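Local coordinates for protein annexin B22 (Schistosoma mansoni, PDB 4MDU) that binds acidic phospholipid membranes in a calcium-dependent manner, aggregates liposomes and takes part in host-parasite interaction and worm reproduction, at residues Y247-T252 and A282-A287; I255-K258 and K262-L265. All blocks are in the same frame, centred on the assembly; numbering follows the deposited sequence.

Interaction 1: residues Y247-T252 and A282-A287; sequences YQLYLT and AVLRYA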
loop_
_atom_site.group_PDB
_atom_site.type_symbol
_atom_site.label_atom_id
_atom_site.label_comp_id
_atom_site.label_asym_id
_atom_site.label_seq_id
_atom_site.Cartn_x
_atom_site.Cartn_y
_atom_site.Cartn_z
ATOM N N TYR B 247 23.576 2.334 -12.331
ATOM C CA TYR B 247 24.475 1.481 -13.121
ATOM C C TYR B 247 25.069 0.331 -12.301
ATOM O O TYR B 247 25.021 -0.836 -12.723
ATOM C CB TYR B 247 25.543 2.334 -13.805
ATOM C CG TYR B 247 24.936 3.596 -14.384
ATOM C CD1 TYR B 247 24.256 3.567 -15.595
ATOM C CD2 TYR B 247 24.999 4.802 -13.697
ATOM C CE1 TYR B 247 23.666 4.708 -16.116
ATOM C CE2 TYR B 247 24.418 5.946 -14.209
ATOM C CZ TYR B 247 23.747 5.889 -15.422
ATOM O OH TYR B 247 23.160 7.015 -15.943
ATOM N N GLN B 248 25.584 0.658 -11.114
ATOM C CA GLN B 248 26.114 -0.345 -10.182
ATOM C C GLN B 248 25.062 -1.375 -9.753
ATOM O O GLN B 248 25.380 -2.563 -9.623
ATOM C CB GLN B 248 26.708 0.343 -8.942
ATOM C CG GLN B 248 27.375 -0.603 -7.946
ATOM C CD GLN B 248 28.602 -1.294 -8.521
ATOM O OE1 GLN B 248 29.261 -0.773 -9.423
ATOM N NE2 GLN B 248 28.895 -2.483 -8.019
ATOM N N LEU B 249 23.821 -0.922 -9.523
ATOM C CA LEU B 249 22.736 -1.810 -9.096
ATOM C C LEU B 249 22.438 -2.828 -10.174
ATOM O O LEU B 249 22.214 -4.009 -9.906
ATOM C CB LEU B 249 21.460 -1.026 -8.816
ATOM C CG LEU B 249 21.125 -0.841 -7.354
ATOM C CD1 LEU B 249 19.798 -0.126 -7.211
ATOM C CD2 LEU B 249 21.095 -2.194 -6.690
ATOM N N TYR B 250 22.418 -2.352 -11.407
ATOM C CA TYR B 250 22.195 -3.237 -12.522
ATOM C C TYR B 250 23.253 -4.337 -12.544
ATOM O O TYR B 250 22.934 -5.532 -12.507
ATOM C CB TYR B 250 22.212 -2.468 -13.828
ATOM C CG TYR B 250 21.969 -3.392 -14.979
ATOM C CD1 TYR B 250 20.702 -3.914 -15.209
ATOM C CD2 TYR B 250 22.999 -3.779 -15.809
ATOM C CE1 TYR B 250 20.462 -4.781 -16.259
ATOM C CE2 TYR B 250 22.772 -4.648 -16.864
ATOM C CZ TYR B 250 21.501 -5.144 -17.085
ATOM O OH TYR B 250 21.269 -6.008 -18.134
ATOM N N LEU B 251 24.516 -3.935 -12.595
ATOM C CA LEU B 251 25.597 -4.912 -12.503
ATOM C C LEU B 251 25.372 -5.858 -11.328
ATOM O O LEU B 251 25.527 -7.072 -11.466
ATOM C CB LEU B 251 26.949 -4.229 -12.363
ATOM C CG LEU B 251 28.132 -5.187 -12.218
ATOM C CD1 LEU B 251 28.261 -6.059 -13.472
ATOM C CD2 LEU B 251 29.427 -4.409 -11.934
ATOM N N THR B 252 24.979 -5.302 -10.183
ATOM C CA THR B 252 24.790 -6.101 -8.974
ATOM C C THR B 252 23.684 -7.105 -9.196
ATOM O O THR B 252 23.747 -8.259 -8.747
ATOM C CB THR B 252 24.456 -5.219 -7.740
ATOM O OG1 THR B 252 25.507 -4.275 -7.541
ATOM C CG2 THR B 252 24.348 -6.060 -6.492
ATOM N N ALA B 282 10.859 -0.398 -5.788
ATOM C CA ALA B 282 10.899 0.840 -6.565
ATOM C C ALA B 282 12.343 1.229 -6.913
ATOM O O ALA B 282 12.663 1.478 -8.082
ATOM C CB ALA B 282 10.215 1.977 -5.822
ATOM N N VAL B 283 13.207 1.304 -5.904
ATOM C CA VAL B 283 14.585 1.746 -6.136
ATOM C C VAL B 283 15.331 0.819 -7.105
ATOM O O VAL B 283 15.992 1.284 -8.039
ATOM C CB VAL B 283 15.371 1.879 -4.825
ATOM C CG1 VAL B 283 16.879 2.138 -5.107
ATOM C CG2 VAL B 283 14.772 2.989 -3.946
ATOM N N LEU B 284 15.206 -0.489 -6.899
ATOM C CA LEU B 284 15.871 -1.466 -7.768
ATOM C C LEU B 284 15.378 -1.331 -9.199
ATOM O O LEU B 284 16.177 -1.305 -10.152
ATOM C CB LEU B 284 15.634 -2.898 -7.274
ATOM C CG LEU B 284 16.331 -4.009 -8.072
ATOM C CD1 LEU B 284 17.813 -3.704 -8.279
ATOM C CD2 LEU B 284 16.120 -5.366 -7.394
ATOM N N ARG B 285 14.058 -1.218 -9.340
ATOM C CA ARG B 285 13.448 -1.162 -10.661
ATOM C C ARG B 285 13.728 0.178 -11.314
ATOM O O ARG B 285 13.814 0.270 -12.539
ATOM C CB ARG B 285 11.945 -1.460 -10.585
ATOM C CG ARG B 285 11.617 -2.902 -10.172
ATOM C CD ARG B 285 10.094 -3.219 -10.315
ATOM N NE ARG B 285 9.668 -3.218 -11.716
ATOM C CZ ARG B 285 8.410 -3.105 -12.139
ATOM N NH1 ARG B 285 7.399 -2.974 -11.278
ATOM N NH2 ARG B 285 8.166 -3.105 -13.438
ATOM N N TYR B 286 13.907 1.220 -10.501
ATOM C CA TYR B 286 14.310 2.506 -11.052
ATOM C C TYR B 286 15.627 2.337 -11.804
ATOM O O TYR B 286 15.900 3.011 -12.810
ATOM C CB TYR B 286 14.484 3.554 -9.950
ATOM C CG TYR B 286 14.720 4.929 -10.527
ATOM C CD1 TYR B 286 15.994 5.482 -10.588
ATOM C CD2 TYR B 286 13.669 5.654 -11.052
ATOM C CE1 TYR B 286 16.198 6.750 -11.144
ATOM C CE2 TYR B 286 13.858 6.906 -11.604
ATOM C CZ TYR B 286 15.108 7.454 -11.655
ATOM O OH TYR B 286 15.246 8.706 -12.226
ATOM N N ALA B 287 16.449 1.435 -11.290
ATOM C CA ALA B 287 17.712 1.136 -11.928
ATOM C C ALA B 287 17.552 0.155 -13.090
ATOM O O ALA B 287 17.982 0.450 -14.195
ATOM C CB ALA B 287 18.711 0.611 -10.916
#
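Leu-249 meets Val-283, Leu-284 and Ala-287 with no flat group among them: none of the three tyrosine rings comes within 4.5 Å of the opposite segment. Tyr-250 stands beside the contact and meets the ring of His-22 edge-to-face. Tyr-286 lies in a cation-pi pair with Arg-290, its hydroxyl bonded to Arg-319, and the CB of Tyr-247 is directed away from 282-287. The closest side-chain contacts are all between aliphatic groups; the segments bury 201 Å² between them, and the four touching residues are buried.

Three parts of Leu-249 do the touching. CB of Leu-249 rests on CB of Ala-287 at 3.8 Å, the small methyl side chain admitting the start of the leucine chain. CD1 of Leu-249 also reaches CB of Ala-287, at 3.9 Å, and faces CG1 of Val-283 at 4.3 Å. The other methyl, CD2 of Leu-249, is 3.9 Å from CD1 of Leu-284. The two leucines cross obliquely: with CG of Leu-284 anti to its backbone N (chi1 -178°), the branch end comes nearer to Leu-249 than its CB direction alone suggests.

One polar side chain, Thr-252, is satisfied within its own helix. Its OG1 donates to O of Gln-248 at 2.7 Å from above the carbonyl plane, while N of Thr-252 reaches the same oxygen from the opposite face, so this carbonyl is gripped twice. Gln-248 and Arg-285 bond outside the segments, to Asn-211 and to Asp-289 and Glu-296.

The axes of segments 247-252 and 282-287 approach to 9.0 Å, their directions 96° apart. Such a crossing is characteristic of the annexin fold, in which one helix of each repeat lies across the ends of a bundle formed by the other four; in the predicted third repeat, helix 246-260 is probably that crossing helix and helix 274-288 one of the bundle.

Interaction 2: residues I255-K258 and K262-L265; sequences IYFK and KTLL
Ring-to-backbone contacts dominate the meeting of Tyr-256 and Phe-257 with residues 262-264. At the edge of the Tyr-256 ring, near its plane, lies O of Lys-262, 3.2 Å from CD2 of Tyr-256; the polarised ring C-H bonds probably make this approach favourable. A chi1 of -174°, with CG anti to the backbone N, swings the Tyr-256 ring so that its CD2 edge meets that oxygen. CD1 of Phe-257 lies 3.5 Å from N of Lys-262 in an oblique approach, whereas N of Thr-263 sits at the ring edge.

Apolar packing comes from Leu-264. Its CB touches CD2 of Tyr-256 at 4.0 Å, and its CD1 stands 4.3 Å above the plane of that ring, over the centre; the two side chains cross at about a right angle.

Capping is the third element: Thr-263 holds the N-cap position, its OG1 bonded to N of Glu-266, which marks the start of helix 264-271.

The contact thus folds the end of helix 246-260 back onto the start of helix 264-271 across a short turn. Helix 212-224 flanks it through Leu-222, which touches both Tyr-256 and Leu-264, and helix 274-288 packs against Leu-264 and Leu-265.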
loop_
_atom_site.group_PDB
_atom_site.type_symbol
_atom_site.label_atom_id
_atom_site.label_comp_id
_atom_site.label_asym_id
_atom_site.label_seq_id
_atom_site.Cartn_x
_atom_site.Cartn_y
_atom_site.Cartn_z
ATOM N N ILE B 255 25.114 -9.978 -11.498
ATOM C CA ILE B 255 26.057 -10.817 -10.769
ATOM C C ILE B 255 25.335 -11.642 -9.719
ATOM O O ILE B 255 25.656 -12.818 -9.491
ATOM C CB ILE B 255 27.159 -9.960 -10.120
ATOM C CG1 ILE B 255 28.164 -9.552 -11.187
ATOM C CG2 ILE B 255 27.866 -10.719 -9.019
ATOM C CD1 ILE B 255 29.174 -8.540 -10.711
ATOM N N TYR B 256 24.343 -11.034 -9.087
ATOM C CA TYR B 256 23.586 -11.751 -8.082
ATOM C C TYR B 256 22.933 -12.988 -8.702
ATOM O O TYR B 256 22.932 -14.063 -8.107
ATOM C CB TYR B 256 22.543 -10.852 -7.414
ATOM C CG TYR B 256 21.838 -11.541 -6.275
ATOM C CD1 TYR B 256 22.345 -11.489 -4.983
ATOM C CD2 TYR B 256 20.670 -12.268 -6.493
ATOM C CE1 TYR B 256 21.695 -12.129 -3.931
ATOM C CE2 TYR B 256 20.015 -12.910 -5.452
ATOM C CZ TYR B 256 20.529 -12.840 -4.176
ATOM O OH TYR B 256 19.876 -13.480 -3.149
ATOM N N PHE B 257 22.395 -12.842 -9.907
ATOM C CA PHE B 257 21.690 -13.955 -10.525
ATOM C C PHE B 257 22.621 -15.073 -10.986
ATOM O O PHE B 257 22.304 -16.253 -10.831
ATOM C CB PHE B 257 20.798 -13.496 -11.681
ATOM C CG PHE B 257 20.139 -14.635 -12.414
ATOM C CD1 PHE B 257 19.046 -15.285 -11.867
ATOM C CD2 PHE B 257 20.641 -15.076 -13.631
ATOM C CE1 PHE B 257 18.450 -16.345 -12.526
ATOM C CE2 PHE B 257 20.053 -16.132 -14.294
ATOM C CZ PHE B 257 18.951 -16.767 -13.742
ATOM N N LYS B 258 23.770 -14.714 -11.554
ATOM C CA LYS B 258 24.711 -15.737 -11.990
ATOM C C LYS B 258 25.165 -16.590 -10.805
ATOM O O LYS B 258 25.331 -17.803 -10.928
ATOM C CB LYS B 258 25.903 -15.108 -12.706
ATOM C CG LYS B 258 25.504 -14.245 -13.895
ATOM C CD LYS B 258 26.718 -13.859 -14.732
ATOM C CE LYS B 258 26.327 -13.063 -15.979
ATOM N NZ LYS B 258 27.500 -12.800 -16.877
ATOM N N LYS B 262 18.705 -16.859 -8.740
ATOM C CA LYS B 262 17.449 -16.219 -8.369
ATOM C C LYS B 262 17.659 -14.716 -8.581
ATOM O O LYS B 262 18.709 -14.186 -8.208
ATOM C CB LYS B 262 17.117 -16.553 -6.907
ATOM C CG LYS B 262 15.872 -15.877 -6.329
ATOM C CD LYS B 262 15.427 -16.572 -5.037
ATOM C CE LYS B 262 14.269 -15.835 -4.362
ATOM N NZ LYS B 262 13.511 -16.696 -3.397
ATOM N N THR B 263 16.716 -14.025 -9.220
ATOM C CA THR B 263 16.930 -12.595 -9.455
ATOM C C THR B 263 17.065 -11.859 -8.131
ATOM O O THR B 263 16.578 -12.323 -7.096
ATOM C CB THR B 263 15.831 -11.923 -10.315
ATOM O OG1 THR B 263 14.589 -11.891 -9.595
ATOM C CG2 THR B 263 15.642 -12.668 -11.622
ATOM N N LEU B 264 17.747 -10.722 -8.163
ATOM C CA LEU B 264 17.868 -9.890 -6.976
ATOM C C LEU B 264 16.484 -9.353 -6.617
ATOM O O LEU B 264 16.131 -9.246 -5.442
ATOM C CB LEU B 264 18.851 -8.747 -7.215
ATOM C CG LEU B 264 18.928 -7.719 -6.086
ATOM C CD1 LEU B 264 19.184 -8.393 -4.738
ATOM C CD2 LEU B 264 20.001 -6.685 -6.409
ATOM N N LEU B 265 15.696 -9.040 -7.641
ATOM C CA LEU B 265 14.307 -8.616 -7.431
ATOM C C LEU B 265 13.522 -9.691 -6.682
ATOM O O LEU B 265 12.877 -9.406 -5.667
ATOM C CB LEU B 265 13.614 -8.297 -8.767
ATOM C CG LEU B 265 12.177 -7.768 -8.639
ATOM C CD1 LEU B 265 12.149 -6.431 -7.888
ATOM C CD2 LEU B 265 11.491 -7.636 -9.997
#

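Helix 246-260 serves both contacts: its earlier part crosses helix 274-288 in interaction 1, its later part turns back on helix 264-271 in interaction 2. Both halves of interaction 2 fall between the two segments of interaction 1 in sequence, and the centres of the contacts lie 12 Å apart. Leu-284 joins them directly, since its CD2 is 3.7 Å from N of Leu-265 and 3.9 Å from CG of Leu-264, while its other methyl, CD1, meets Leu-249 in interaction 1. Neither contact contains a calcium ligand. Interaction 1 is the nearer to a calcium site: the side chain of Val-283 is about 11 Å from that of Asp-275, too far for direct contact.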